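Hydrazine synthase subunit beta (Candidatus Kuenenia stuttgartiensis, PDB 5C2V) forms the beta subunit of hydrazine synthase, which condenses nitric oxide with ammonium to hydrazine, and may modulate passage of hydroxylamine through a tunnel between the other subunits' active sites. Local coordinates at residues V157-T162 / S190-V195; R168-I173 / R184-S189; Y203-H208 / V230-T235. All coordinates share one frame; numbering follows the deposited sequence.

Contact 1 of 3, residues V157-T162 / S190-V195; sequences VAILDT and SNLRDV
Ile159 and Val195 meet flank to flank, their side chains running past one another in opposite directions, so that Ile159 CG2 lies 3.6 Å from Val195 CB. The other branch of the isoleucine, CG1, is placed between the backbone N and the carbonyl carbon (chi1 44°). This carries Ile159 CD1 down onto the backbone, 3.4 Å from Asp194 N. Two branches let one residue press on a side chain and on a main chain at once. Val157 extends the apolar row, its CG2 3.7 Å from Val195 CG2, and Leu192 closes it from the other end, with CD2 3.9 Å from Ile159 CB. Branched aliphatic side chains suit this place because it lies between two blades of the beta-propeller: strand 155-160 belongs to one blade, strand 190-197 opens the next, and what holds the sheets together is mainly side chains, not strand pairing. Beyond the apolar row the chemistry changes at Asp161. Its carboxylate swings anti to the backbone N (chi1 -171°) and extends across the gap, where OD1 accepts a long, weak hydrogen bond of 3.4 Å from Leu192 N. Arg168 of the neighbouring strand forms a salt bridge with the same OD1, modelled too short for its geometry to be trusted. OD2 faces the edge of the Arg193 guanidinium, the two planes 58° apart, but the position of Arg193 NH2 is less certain, so the salt bridge there calls for caution. Arg193, bent midway along its chain and with Asn191 CB over one face, toward its rim, has its stronger partner in Glu69 of the gamma subunit.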
ATOM      1  N   VAL B 157     -33.348  41.201   3.013  1.00 56.73           N
ATOM      2  CA  VAL B 157     -32.989  40.277   1.942  1.00 58.33           C
ATOM      3  C   VAL B 157     -34.236  39.656   1.328  1.00 50.97           C
ATOM      4  O   VAL B 157     -35.208  39.372   2.027  1.00 52.00           O
ATOM      5  CB  VAL B 157     -32.046  39.157   2.434  1.00 55.01           C
ATOM      6  CG1 VAL B 157     -30.694  39.733   2.817  1.00 42.96           C
ATOM      7  CG2 VAL B 157     -32.664  38.400   3.597  1.00 37.96           C
ATOM      8  N   ALA B 158     -34.213  39.462   0.014  1.00 49.70           N
ATOM      9  CA  ALA B 158     -35.341  38.842  -0.671  1.00 61.37           C
ATOM     10  C   ALA B 158     -34.878  37.769  -1.645  1.00 47.04           C
ATOM     11  O   ALA B 158     -34.106  38.045  -2.562  1.00 41.33           O
ATOM     12  CB  ALA B 158     -36.162  39.893  -1.399  1.00 44.49           C
ATOM     13  N   ILE B 159     -35.347  36.543  -1.441  1.00 42.68           N
ATOM     14  CA  ILE B 159     -35.070  35.481  -2.394  1.00 53.53           C
ATOM     15  C   ILE B 159     -35.949  35.653  -3.621  1.00 53.79           C
ATOM     16  O   ILE B 159     -37.177  35.711  -3.523  1.00 47.85           O
ATOM     17  CB  ILE B 159     -35.297  34.079  -1.797  1.00 41.25           C
ATOM     18  CG1 ILE B 159     -36.596  34.039  -0.992  1.00 48.60           C
ATOM     19  CG2 ILE B 159     -34.118  33.677  -0.928  1.00 59.71           C
ATOM     20  CD1 ILE B 159     -36.988  32.655  -0.542  1.00 35.89           C
ATOM     21  N   LEU B 160     -35.314  35.735  -4.783  1.00 45.17           N
ATOM     22  CA  LEU B 160     -36.057  35.828  -6.023  1.00 55.39           C
ATOM     23  C   LEU B 160     -36.096  34.458  -6.664  1.00 54.59           C
ATOM     24  O   LEU B 160     -35.080  33.952  -7.139  1.00 51.95           O
ATOM     25  CB  LEU B 160     -35.425  36.843  -6.975  1.00 57.14           C
ATOM     26  CG  LEU B 160     -35.025  38.196  -6.391  1.00 58.42           C
ATOM     27  CD1 LEU B 160     -34.413  39.071  -7.472  1.00 60.24           C
ATOM     28  CD2 LEU B 160     -36.221  38.883  -5.751  1.00 56.49           C
ATOM     29  N   ASP B 161     -37.281  33.860  -6.683  1.00 57.51           N
ATOM     30  CA  ASP B 161     -37.448  32.581  -7.338  1.00 57.96           C
ATOM     31  C   ASP B 161     -38.061  32.908  -8.684  1.00 41.30           C
ATOM     32  O   ASP B 161     -39.232  33.277  -8.779  1.00 69.65           O
ATOM     33  CB  ASP B 161     -38.333  31.647  -6.508  1.00 39.30           C
ATOM     34  CG  ASP B 161     -38.365  30.234  -7.049  1.00 53.70           C
ATOM     35  OD1 ASP B 161     -37.405  29.838  -7.742  1.00 51.86           O
ATOM     36  OD2 ASP B 161     -39.345  29.513  -6.770  1.00 51.69           O
ATOM     37  N   THR B 162     -37.256  32.766  -9.727  1.00 40.72           N
ATOM     38  CA  THR B 162     -37.597  33.315 -11.026  1.00 36.60           C
ATOM     39  C   THR B 162     -37.826  32.202 -12.027  1.00 59.75           C
ATOM     40  O   THR B 162     -36.910  31.448 -12.352  1.00 57.97           O
ATOM     41  CB  THR B 162     -36.496  34.259 -11.540  1.00 40.24           C
ATOM     42  OG1 THR B 162     -36.416  35.407 -10.686  1.00 48.53           O
ATOM     43  CG2 THR B 162     -36.803  34.716 -12.957  1.00 53.10           C
ATOM     44  N   SER B 190     -32.851  26.374  -8.311  1.00 34.67           N
ATOM     45  CA  SER B 190     -34.268  26.484  -8.628  1.00 40.73           C
ATOM     46  C   SER B 190     -35.087  26.283  -7.359  1.00 47.35           C
ATOM     47  O   SER B 190     -34.585  25.726  -6.381  1.00 49.29           O
ATOM     48  CB  SER B 190     -34.673  25.464  -9.696  1.00 49.10           C
ATOM     49  OG  SER B 190     -34.632  24.141  -9.186  1.00 65.78           O
ATOM     50  N   ASN B 191     -36.338  26.738  -7.378  1.00 47.40           N
ATOM     51  CA  ASN B 191     -37.249  26.536  -6.255  1.00 41.17           C
ATOM     52  C   ASN B 191     -36.744  27.069  -4.916  1.00 55.01           C
ATOM     53  O   ASN B 191     -36.644  26.307  -3.953  1.00 44.52           O
ATOM     54  CB  ASN B 191     -37.578  25.047  -6.097  1.00 34.82           C
ATOM     55  CG  ASN B 191     -38.136  24.433  -7.363  1.00 59.82           C
ATOM     56  OD1 ASN B 191     -38.853  25.087  -8.120  1.00 45.75           O
ATOM     57  ND2 ASN B 191     -37.813  23.166  -7.599  1.00 50.32           N
ATOM     58  N   LEU B 192     -36.414  28.357  -4.831  1.00 47.04           N
ATOM     59  CA  LEU B 192     -35.944  28.865  -3.548  1.00 41.81           C
ATOM     60  C   LEU B 192     -37.171  29.060  -2.668  1.00 34.53           C
ATOM     61  O   LEU B 192     -38.019  29.908  -2.952  1.00 69.97           O
ATOM     62  CB  LEU B 192     -35.214  30.204  -3.720  1.00 40.99           C
ATOM     63  CG  LEU B 192     -33.832  30.373  -4.360  1.00 60.18           C
ATOM     64  CD1 LEU B 192     -33.742  29.755  -5.748  1.00 46.84           C
ATOM     65  CD2 LEU B 192     -33.497  31.856  -4.430  1.00 54.51           C
ATOM     66  N   ARG B 193     -37.266  28.276  -1.598  1.00 45.92           N
ATOM     67  CA  ARG B 193     -38.441  28.340  -0.735  1.00 59.00           C
ATOM     68  C   ARG B 193     -38.358  29.187   0.541  1.00 52.20           C
ATOM     69  O   ARG B 193     -39.390  29.482   1.146  1.00 66.31           O
ATOM     70  CB  ARG B 193     -38.832  26.913  -0.348  1.00 47.99           C
ATOM     71  CG  ARG B 193     -39.266  26.054  -1.524  1.00 59.92           C
ATOM     72  CD  ARG B 193     -40.576  26.561  -2.104  1.00 47.40           C
ATOM     73  NE  ARG B 193     -40.390  27.105  -3.442  1.00 51.82           N
ATOM     74  CZ  ARG B 193     -40.746  26.480  -4.556  1.00 44.75           C
ATOM     75  NH1 ARG B 193     -41.323  25.285  -4.498  1.00 49.46           N
ATOM     76  NH2 ARG B 193     -40.517  27.052  -5.727  1.00 36.51           N
ATOM     77  N   ASP B 194     -37.156  29.581   0.954  1.00 50.76           N
ATOM     78  CA  ASP B 194     -37.020  30.345   2.197  1.00 58.00           C
ATOM     79  C   ASP B 194     -35.681  31.077   2.306  1.00 59.51           C
ATOM     80  O   ASP B 194     -34.720  30.733   1.618  1.00 55.02           O
ATOM     81  CB  ASP B 194     -37.209  29.424   3.407  1.00 53.42           C
ATOM     82  CG  ASP B 194     -37.809  30.145   4.601  1.00 60.76           C
ATOM     83  OD1 ASP B 194     -37.776  31.393   4.626  1.00 48.36           O
ATOM     84  OD2 ASP B 194     -38.320  29.462   5.514  1.00 54.36           O
ATOM     85  N   VAL B 195     -35.624  32.080   3.175  1.00 45.30           N
ATOM     86  CA  VAL B 195     -34.354  32.694   3.555  1.00 48.06           C
ATOM     87  C   VAL B 195     -34.356  33.078   5.039  1.00 61.97           C
ATOM     88  O   VAL B 195     -35.312  33.681   5.525  1.00 67.05           O
ATOM     89  CB  VAL B 195     -34.045  33.938   2.692  1.00 54.02           C
ATOM     90  CG1 VAL B 195     -35.271  34.836   2.571  1.00 56.47           C
ATOM     91  CG2 VAL B 195     -32.848  34.701   3.246  1.00 60.71           C
TER
HETATM   92  O   HOH W   1     -40.143  27.562  -8.146  1.00 36.67           O

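Contact 2 of 3, residues R168-I173 / R184-S189; sequences RSVDFI and RVIHES. With BET (trimethyl glycine), chain R.
Val170 and Arg184 form an antiparallel hydrogen-bonded pair: Arg184 N gives a bond of 2.9 Å to Val170 O, and Val170 N returns one of the same length to Arg184 O. Two residues along, Ile186 N bonds to Arg168 O at 2.9 Å, whereas the reverse bond from Arg168 N is weak. The loosening falls where strand 179-186 ends, and there Ile186 O gains a second donor, Ser189 OG at 2.9 Å, which stands above the carbonyl plane. Serine fits this turn because its hydroxyl folds back, between its own backbone N and carbonyl carbon (chi1 66°), onto a peptide oxygen that the strand partner holds only weakly. The stem of Arg168 lies against Ser189, with CD 3.5 Å from Ser189 O. At the other end of the pairing the methylenes of Arg184 pass Phe172, whose CE1 is 3.6 Å from Arg184 CD; ring and guanidinium planes are 59° apart.

Further out, both arginines use long, extended chains to deliver their charge away from the hairpin of strands 168-174 and 179-186, the outer half of a propeller blade. Arg168 turns back toward the end of strand 155-160, and Arg184 reaches the carbonyls of Glu234 and Lys236 in the next blade. Beyond Ile186 the chain turns to the trimethyl glycine: His187 CD2 lies 3.8 Å from its methyl C3, and Glu188 OE2 lies 3.6 Å from its O. Two carboxylates this close would be unfavourable alone. The ligand's own quaternary ammonium, Arg243, hydrogen-bonded to the ligand, and Arg302, in a salt bridge with Glu188, probably offset that charge.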
ATOM      1  N   ARG B 168     -30.770  31.905 -10.132  1.00 47.81           N
ATOM      2  CA  ARG B 168     -31.768  32.603  -9.341  1.00 45.79           C
ATOM      3  C   ARG B 168     -31.054  33.298  -8.195  1.00 50.96           C
ATOM      4  O   ARG B 168     -30.125  32.745  -7.606  1.00 63.95           O
ATOM      5  CB  ARG B 168     -32.836  31.630  -8.837  1.00 44.68           C
ATOM      6  CG  ARG B 168     -33.612  30.956  -9.965  1.00 49.33           C
ATOM      7  CD  ARG B 168     -34.705  30.038  -9.438  1.00 45.01           C
ATOM      8  NE  ARG B 168     -35.188  29.116 -10.464  1.00 53.66           N
ATOM      9  CZ  ARG B 168     -36.471  28.892 -10.731  1.00 42.26           C
ATOM     10  NH1 ARG B 168     -37.415  29.525 -10.048  1.00 47.17           N
ATOM     11  NH2 ARG B 168     -36.812  28.033 -11.682  1.00 48.29           N
ATOM     12  N   SER B 169     -31.481  34.515  -7.883  1.00 57.16           N
ATOM     13  CA  SER B 169     -30.677  35.382  -7.037  1.00 40.25           C
ATOM     14  C   SER B 169     -31.358  35.835  -5.754  1.00 45.36           C
ATOM     15  O   SER B 169     -32.501  35.477  -5.466  1.00 59.61           O
ATOM     16  CB  SER B 169     -30.246  36.611  -7.838  1.00 51.14           C
ATOM     17  OG  SER B 169     -31.372  37.295  -8.359  1.00 55.78           O
ATOM     18  N   VAL B 170     -30.618  36.629  -4.990  1.00 57.03           N
ATOM     19  CA  VAL B 170     -31.096  37.227  -3.755  1.00 50.39           C
ATOM     20  C   VAL B 170     -30.787  38.719  -3.776  1.00 62.33           C
ATOM     21  O   VAL B 170     -29.656  39.125  -4.066  1.00 58.23           O
ATOM     22  CB  VAL B 170     -30.449  36.579  -2.513  1.00 36.40           C
ATOM     23  CG1 VAL B 170     -30.890  37.293  -1.246  1.00 44.59           C
ATOM     24  CG2 VAL B 170     -30.790  35.099  -2.444  1.00 39.97           C
ATOM     25  N   ASP B 171     -31.799  39.529  -3.484  1.00 57.63           N
ATOM     26  CA  ASP B 171     -31.643  40.977  -3.462  1.00 60.73           C
ATOM     27  C   ASP B 171     -31.398  41.500  -2.053  1.00 60.37           C
ATOM     28  O   ASP B 171     -32.019  41.046  -1.089  1.00 45.83           O
ATOM     29  CB  ASP B 171     -32.877  41.661  -4.053  1.00 53.98           C
ATOM     30  CG  ASP B 171     -32.797  41.807  -5.558  1.00 64.16           C
ATOM     31  OD1 ASP B 171     -31.675  41.751  -6.103  1.00 67.64           O
ATOM     32  OD2 ASP B 171     -33.855  41.986  -6.195  1.00 67.89           O
ATOM     33  N   PHE B 172     -30.484  42.460  -1.951  1.00 53.21           N
ATOM     34  CA  PHE B 172     -30.210  43.144  -0.696  1.00 59.46           C
ATOM     35  C   PHE B 172     -30.779  44.560  -0.744  1.00 58.00           C
ATOM     36  O   PHE B 172     -30.460  45.340  -1.641  1.00 58.79           O
ATOM     37  CB  PHE B 172     -28.707  43.177  -0.411  1.00 70.98           C
ATOM     38  CG  PHE B 172     -28.112  41.823  -0.135  1.00 69.79           C
ATOM     39  CD1 PHE B 172     -27.684  41.012  -1.173  1.00 69.24           C
ATOM     40  CD2 PHE B 172     -27.976  41.365   1.166  1.00 62.33           C
ATOM     41  CE1 PHE B 172     -27.138  39.768  -0.920  1.00 72.71           C
ATOM     42  CE2 PHE B 172     -27.429  40.122   1.426  1.00 65.30           C
ATOM     43  CZ  PHE B 172     -27.009  39.322   0.381  1.00 63.71           C
ATOM     44  N   ILE B 173     -31.632  44.878   0.224  1.00 63.61           N
ATOM     45  CA  ILE B 173     -32.313  46.165   0.262  1.00 70.07           C
ATOM     46  C   ILE B 173     -31.869  46.975   1.472  1.00 63.88           C
ATOM     47  O   ILE B 173     -31.730  46.437   2.571  1.00 45.63           O
ATOM     48  CB  ILE B 173     -33.850  45.999   0.323  1.00 65.49           C
ATOM     49  CG1 ILE B 173     -34.320  44.885  -0.615  1.00 59.04           C
ATOM     50  CG2 ILE B 173     -34.547  47.312  -0.001  1.00 65.62           C
ATOM     51  CD1 ILE B 173     -34.064  45.163  -2.064  1.00 50.47           C
ATOM     52  N   ARG B 184     -27.090  39.140  -5.482  1.00 58.74           N
ATOM     53  CA  ARG B 184     -26.166  38.008  -5.504  1.00 53.91           C
ATOM     54  C   ARG B 184     -26.812  36.745  -6.064  1.00 57.17           C
ATOM     55  O   ARG B 184     -27.816  36.262  -5.546  1.00 44.10           O
ATOM     56  CB  ARG B 184     -25.618  37.738  -4.103  1.00 52.40           C
ATOM     57  CG  ARG B 184     -24.679  38.820  -3.602  1.00 73.79           C
ATOM     58  CD  ARG B 184     -24.087  38.463  -2.252  1.00 67.38           C
ATOM     59  NE  ARG B 184     -23.219  39.521  -1.746  1.00 64.71           N
ATOM     60  CZ  ARG B 184     -22.632  39.498  -0.555  1.00 83.30           C
ATOM     61  NH1 ARG B 184     -22.820  38.468   0.259  1.00 66.00           N
ATOM     62  NH2 ARG B 184     -21.858  40.506  -0.176  1.00 88.00           N
ATOM     63  N   VAL B 185     -26.211  36.210  -7.120  1.00 39.43           N
ATOM     64  CA  VAL B 185     -26.768  35.068  -7.830  1.00 50.71           C
ATOM     65  C   VAL B 185     -26.316  33.730  -7.250  1.00 52.03           C
ATOM     66  O   VAL B 185     -25.124  33.501  -7.048  1.00 64.73           O
ATOM     67  CB  VAL B 185     -26.385  35.118  -9.325  1.00 58.41           C
ATOM     68  CG1 VAL B 185     -26.697  33.798 -10.008  1.00 41.94           C
ATOM     69  CG2 VAL B 185     -27.097  36.271 -10.017  1.00 56.31           C
ATOM     70  N   ILE B 186     -27.277  32.849  -6.984  1.00 48.63           N
ATOM     71  CA  ILE B 186     -26.957  31.468  -6.651  1.00 44.52           C
ATOM     72  C   ILE B 186     -26.982  30.672  -7.945  1.00 55.84           C
ATOM     73  O   ILE B 186     -28.038  30.484  -8.547  1.00 66.79           O
ATOM     74  CB  ILE B 186     -27.954  30.858  -5.646  1.00 37.61           C
ATOM     75  CG1 ILE B 186     -27.983  31.666  -4.348  1.00 45.56           C
ATOM     76  CG2 ILE B 186     -27.600  29.406  -5.361  1.00 32.96           C
ATOM     77  CD1 ILE B 186     -28.951  31.124  -3.317  1.00 49.67           C
ATOM     78  N   HIS B 187     -25.815  30.203  -8.372  1.00 48.37           N
ATOM     79  CA  HIS B 187     -25.699  29.561  -9.673  1.00 41.52           C
ATOM     80  C   HIS B 187     -26.274  28.152  -9.656  1.00 48.51           C
ATOM     81  O   HIS B 187     -26.102  27.413  -8.684  1.00 43.40           O
ATOM     82  CB  HIS B 187     -24.239  29.538 -10.129  1.00 35.31           C
ATOM     83  CG  HIS B 187     -23.766  30.840 -10.695  1.00 44.57           C
ATOM     84  ND1 HIS B 187     -23.674  31.990  -9.942  1.00 56.39           N
ATOM     85  CD2 HIS B 187     -23.370  31.178 -11.947  1.00 55.52           C
ATOM     86  CE1 HIS B 187     -23.235  32.979 -10.702  1.00 44.64           C
ATOM     87  NE2 HIS B 187     -23.044  32.512 -11.923  1.00 60.13           N
ATOM     88  N   GLU B 188     -26.960  27.798 -10.741  1.00 52.30           N
ATOM     89  CA  GLU B 188     -27.593  26.491 -10.897  1.00 38.88           C
ATOM     90  C   GLU B 188     -28.567  26.183  -9.764  1.00 38.98           C
ATOM     91  O   GLU B 188     -28.473  25.140  -9.118  1.00 37.49           O
ATOM     92  CB  GLU B 188     -26.529  25.395 -10.996  1.00 25.60           C
ATOM     93  CG  GLU B 188     -25.632  25.528 -12.215  1.00 43.56           C
ATOM     94  CD  GLU B 188     -24.732  24.326 -12.414  1.00 48.47           C
ATOM     95  OE1 GLU B 188     -24.743  23.425 -11.549  1.00 44.30           O
ATOM     96  OE2 GLU B 188     -24.015  24.280 -13.436  1.00 51.12           O
ATOM     97  N   SER B 189     -29.500  27.097  -9.524  1.00 35.11           N
ATOM     98  CA  SER B 189     -30.496  26.909  -8.474  1.00 46.23           C
ATOM     99  C   SER B 189     -31.919  27.007  -9.013  1.00 39.26           C
ATOM    100  O   SER B 189     -32.166  27.639 -10.040  1.00 34.22           O
ATOM    101  CB  SER B 189     -30.299  27.937  -7.360  1.00 52.62           C
ATOM    102  OG  SER B 189     -30.572  29.248  -7.824  1.00 41.66           O
TER
HETATM  103  N   BET R 403     -20.422  27.868 -13.283  1.00 69.03           N
HETATM  104  CA  BET R 403     -21.747  27.403 -12.692  1.00 56.45           C
HETATM  105  C   BET R 403     -21.517  26.875 -11.175  1.00 52.06           C
HETATM  106  O   BET R 403     -21.681  25.635 -11.042  1.00 59.01           O
HETATM  107  OXT BET R 403     -21.215  27.765 -10.346  1.00 64.20           O
HETATM  108  C1  BET R 403     -20.463  27.766 -14.793  1.00 58.70           C
HETATM  109  C2  BET R 403     -19.259  27.006 -12.788  1.00 53.11           C
HETATM  110  C3  BET R 403     -20.185  29.334 -12.961  1.00 69.94           C

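Contact 3 of 3, residues Y203-H208 / V230-T235; sequences YIAVTH and VTIIET
His208 NE2 and Thr231 OG1 share a hydrogen bond of 2.7 Å in which either could be the donor. The hydroxyl comes in at the edge of the imidazole, near its plane, as a ring nitrogen requires. Threonine suits the site because its branch carries both a hydroxyl, set anti to the carbonyl carbon (chi1 -67°) to meet the histidine, and a methyl, CG2, and because beta-branched residues favour strands. Between the two chains run four backbone bonds of about 2.9 Å, pairing Ile204 with Ile233 and Val206 with Thr231. They knit strands 203-211 and 226-234 into the middle antiparallel pair of a four-stranded propeller blade. Both faces of this sheet are buried, and apolar residues line them. On one face Ile204 and Ile233 lie side by side, CG1 of Ile204 being 3.6 Å from CB of Ile233, and face the preceding blade, Ile233 on Arg184 and Ile204 on Phe172. On the other, Ala205 CB takes the Ile232 CD1 methyl at 3.8 Å, the small residue accepting the long one; helix 283-291 packs over Ile232. Tyr203 and Glu234 point the same way at the end of this face, and Glu234 CG meets the ring edge, 3.5 Å from Tyr203 CE1. A water bridges Tyr203 OH, at 2.7 Å, and more weakly Glu234 OE2. Arg291 NE also hydrogen-bonds the phenol oxygen, and the backbone N of Lys240 bonds Glu234 OE1.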
ATOM      1  N   TYR B 203     -24.564  36.011   8.210  1.00 70.38           N
ATOM      2  CA  TYR B 203     -24.860  34.993   7.205  1.00 83.76           C
ATOM      3  C   TYR B 203     -26.356  34.870   6.936  1.00 73.59           C
ATOM      4  O   TYR B 203     -27.180  35.213   7.785  1.00 62.97           O
ATOM      5  CB  TYR B 203     -24.319  33.626   7.638  1.00 61.84           C
ATOM      6  CG  TYR B 203     -22.891  33.626   8.136  1.00 78.25           C
ATOM      7  CD1 TYR B 203     -21.827  33.509   7.251  1.00 64.86           C
ATOM      8  CD2 TYR B 203     -22.608  33.725   9.492  1.00 82.60           C
ATOM      9  CE1 TYR B 203     -20.520  33.503   7.704  1.00 77.63           C
ATOM     10  CE2 TYR B 203     -21.306  33.719   9.953  1.00 77.47           C
ATOM     11  CZ  TYR B 203     -20.265  33.608   9.054  1.00 83.72           C
ATOM     12  OH  TYR B 203     -18.965  33.602   9.508  1.00 65.48           O
ATOM     13  N   ILE B 204     -26.702  34.375   5.751  1.00 68.03           N
ATOM     14  CA  ILE B 204     -28.078  33.987   5.464  1.00 54.22           C
ATOM     15  C   ILE B 204     -28.131  32.579   4.885  1.00 53.73           C
ATOM     16  O   ILE B 204     -27.257  32.178   4.115  1.00 54.99           O
ATOM     17  CB  ILE B 204     -28.775  34.955   4.484  1.00 57.97           C
ATOM     18  CG1 ILE B 204     -27.915  35.182   3.241  1.00 52.91           C
ATOM     19  CG2 ILE B 204     -29.082  36.278   5.164  1.00 45.60           C
ATOM     20  CD1 ILE B 204     -28.580  36.045   2.190  1.00 42.97           C
ATOM     21  N   ALA B 205     -29.157  31.826   5.267  1.00 48.95           N
ATOM     22  CA  ALA B 205     -29.362  30.488   4.729  1.00 51.69           C
ATOM     23  C   ALA B 205     -30.536  30.487   3.756  1.00 69.88           C
ATOM     24  O   ALA B 205     -31.567  31.116   4.013  1.00 50.42           O
ATOM     25  CB  ALA B 205     -29.594  29.487   5.850  1.00 29.31           C
ATOM     26  N   VAL B 206     -30.359  29.795   2.633  1.00 66.27           N
ATOM     27  CA  VAL B 206     -31.398  29.688   1.612  1.00 51.48           C
ATOM     28  C   VAL B 206     -31.550  28.247   1.126  1.00 46.36           C
ATOM     29  O   VAL B 206     -30.607  27.665   0.594  1.00 65.84           O
ATOM     30  CB  VAL B 206     -31.095  30.595   0.399  1.00 54.69           C
ATOM     31  CG1 VAL B 206     -32.087  30.332  -0.725  1.00 62.08           C
ATOM     32  CG2 VAL B 206     -31.113  32.064   0.805  1.00 54.91           C
ATOM     33  N   THR B 207     -32.738  27.678   1.302  1.00 41.27           N
ATOM     34  CA  THR B 207     -33.012  26.323   0.829  1.00 44.16           C
ATOM     35  C   THR B 207     -33.441  26.321  -0.634  1.00 49.39           C
ATOM     36  O   THR B 207     -34.271  27.134  -1.043  1.00 41.33           O
ATOM     37  CB  THR B 207     -34.106  25.634   1.665  1.00 43.11           C
ATOM     38  OG1 THR B 207     -35.165  26.564   1.931  1.00 42.40           O
ATOM     39  CG2 THR B 207     -33.538  25.132   2.979  1.00 38.08           C
ATOM     40  N   HIS B 208     -32.881  25.402  -1.415  1.00 45.30           N
ATOM     41  CA  HIS B 208     -33.210  25.312  -2.833  1.00 45.13           C
ATOM     42  C   HIS B 208     -32.799  23.975  -3.439  1.00 40.48           C
ATOM     43  O   HIS B 208     -32.318  23.080  -2.742  1.00 63.52           O
ATOM     44  CB  HIS B 208     -32.544  26.451  -3.607  1.00 52.52           C
ATOM     45  CG  HIS B 208     -31.051  26.363  -3.639  1.00 61.56           C
ATOM     46  ND1 HIS B 208     -30.365  25.648  -4.596  1.00 48.80           N
ATOM     47  CD2 HIS B 208     -30.107  26.901  -2.825  1.00 49.46           C
ATOM     48  CE1 HIS B 208     -29.067  25.749  -4.375  1.00 42.43           C
ATOM     49  NE2 HIS B 208     -28.885  26.504  -3.307  1.00 47.00           N
ATOM     50  N   VAL B 230     -28.678  23.517   0.529  1.00 53.63           N
ATOM     51  CA  VAL B 230     -28.824  24.715   1.342  1.00 45.18           C
ATOM     52  C   VAL B 230     -27.605  25.603   1.106  1.00 43.89           C
ATOM     53  O   VAL B 230     -26.469  25.125   1.095  1.00 60.88           O
ATOM     54  CB  VAL B 230     -28.970  24.378   2.845  1.00 51.56           C
ATOM     55  CG1 VAL B 230     -27.883  23.410   3.290  1.00 57.10           C
ATOM     56  CG2 VAL B 230     -28.954  25.647   3.687  1.00 40.69           C
ATOM     57  N   THR B 231     -27.842  26.892   0.889  1.00 37.80           N
ATOM     58  CA  THR B 231     -26.759  27.814   0.574  1.00 40.74           C
ATOM     59  C   THR B 231     -26.568  28.867   1.660  1.00 53.41           C
ATOM     60  O   THR B 231     -27.516  29.543   2.063  1.00 57.18           O
ATOM     61  CB  THR B 231     -26.999  28.518  -0.776  1.00 51.80           C
ATOM     62  OG1 THR B 231     -26.916  27.556  -1.836  1.00 48.28           O
ATOM     63  CG2 THR B 231     -25.958  29.604  -1.010  1.00 41.45           C
ATOM     64  N   ILE B 232     -25.331  28.991   2.130  1.00 53.91           N
ATOM     65  CA  ILE B 232     -24.970  29.997   3.117  1.00 41.22           C
ATOM     66  C   ILE B 232     -24.244  31.158   2.449  1.00 45.78           C
ATOM     67  O   ILE B 232     -23.193  30.973   1.835  1.00 58.01           O
ATOM     68  CB  ILE B 232     -24.075  29.410   4.225  1.00 44.20           C
ATOM     69  CG1 ILE B 232     -24.687  28.123   4.782  1.00 38.02           C
ATOM     70  CG2 ILE B 232     -23.853  30.432   5.329  1.00 48.07           C
ATOM     71  CD1 ILE B 232     -26.048  28.317   5.410  1.00 37.30           C
ATOM     72  N   ILE B 233     -24.809  32.354   2.569  1.00 45.03           N
ATOM     73  CA  ILE B 233     -24.209  33.546   1.982  1.00 49.66           C
ATOM     74  C   ILE B 233     -23.697  34.489   3.067  1.00 50.58           C
ATOM     75  O   ILE B 233     -24.426  34.832   3.998  1.00 60.14           O
ATOM     76  CB  ILE B 233     -25.213  34.300   1.085  1.00 51.08           C
ATOM     77  CG1 ILE B 233     -25.591  33.450  -0.130  1.00 56.43           C
ATOM     78  CG2 ILE B 233     -24.642  35.641   0.641  1.00 34.03           C
ATOM     79  CD1 ILE B 233     -26.541  34.142  -1.086  1.00 46.42           C
ATOM     80  N   GLU B 234     -22.439  34.900   2.941  1.00 62.24           N
ATOM     81  CA  GLU B 234     -21.836  35.825   3.891  1.00 61.52           C
ATOM     82  C   GLU B 234     -22.273  37.252   3.572  1.00 63.10           C
ATOM     83  O   GLU B 234     -22.040  37.755   2.472  1.00 52.97           O
ATOM     84  CB  GLU B 234     -20.313  35.699   3.866  1.00 50.93           C
ATOM     85  CG  GLU B 234     -19.809  34.357   4.375  1.00 67.91           C
ATOM     86  CD  GLU B 234     -18.309  34.199   4.237  1.00 75.10           C
ATOM     87  OE1 GLU B 234     -17.721  34.838   3.338  1.00 66.99           O
ATOM     88  OE2 GLU B 234     -17.718  33.427   5.022  1.00 68.82           O
ATOM     89  N   THR B 235     -22.904  37.900   4.546  1.00 59.31           N
ATOM     90  CA  THR B 235     -23.552  39.189   4.327  1.00 54.06           C
ATOM     91  C   THR B 235     -22.576  40.349   4.150  1.00 54.50           C
ATOM     92  O   THR B 235     -22.980  41.452   3.778  1.00 61.58           O
ATOM     93  CB  THR B 235     -24.503  39.526   5.486  1.00 42.82           C
ATOM     94  OG1 THR B 235     -23.741  39.780   6.673  1.00 72.10           O
ATOM     95  CG2 THR B 235     -25.460  38.373   5.736  1.00 59.29           C
TER
HETATM   96  O   HOH W   2     -17.664  34.961   7.640  1.00 60.53           O

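All three contacts are buried, but they hold the propeller together in different ways. Contacts 2 and 3 each pair strands within a blade, the outer pair of one and the middle pair of the next, through backbone bonding that is regular in contact 3 and weakens at the end of contact 2. Contact 1 joins those two blades through side chains, sharing one sheet with contact 2 and the other with contact 3; contact 2 is nested inside the chain loop that contact 1 closes. Contact 1 lies nearest the centre of the chain and is apolar apart from its charged end beside the gamma subunit. Contact 2 lies farthest out and runs into the ligand pocket, while the side chains in the middle of contact 3 are mostly apolar, with polar groups at both ends.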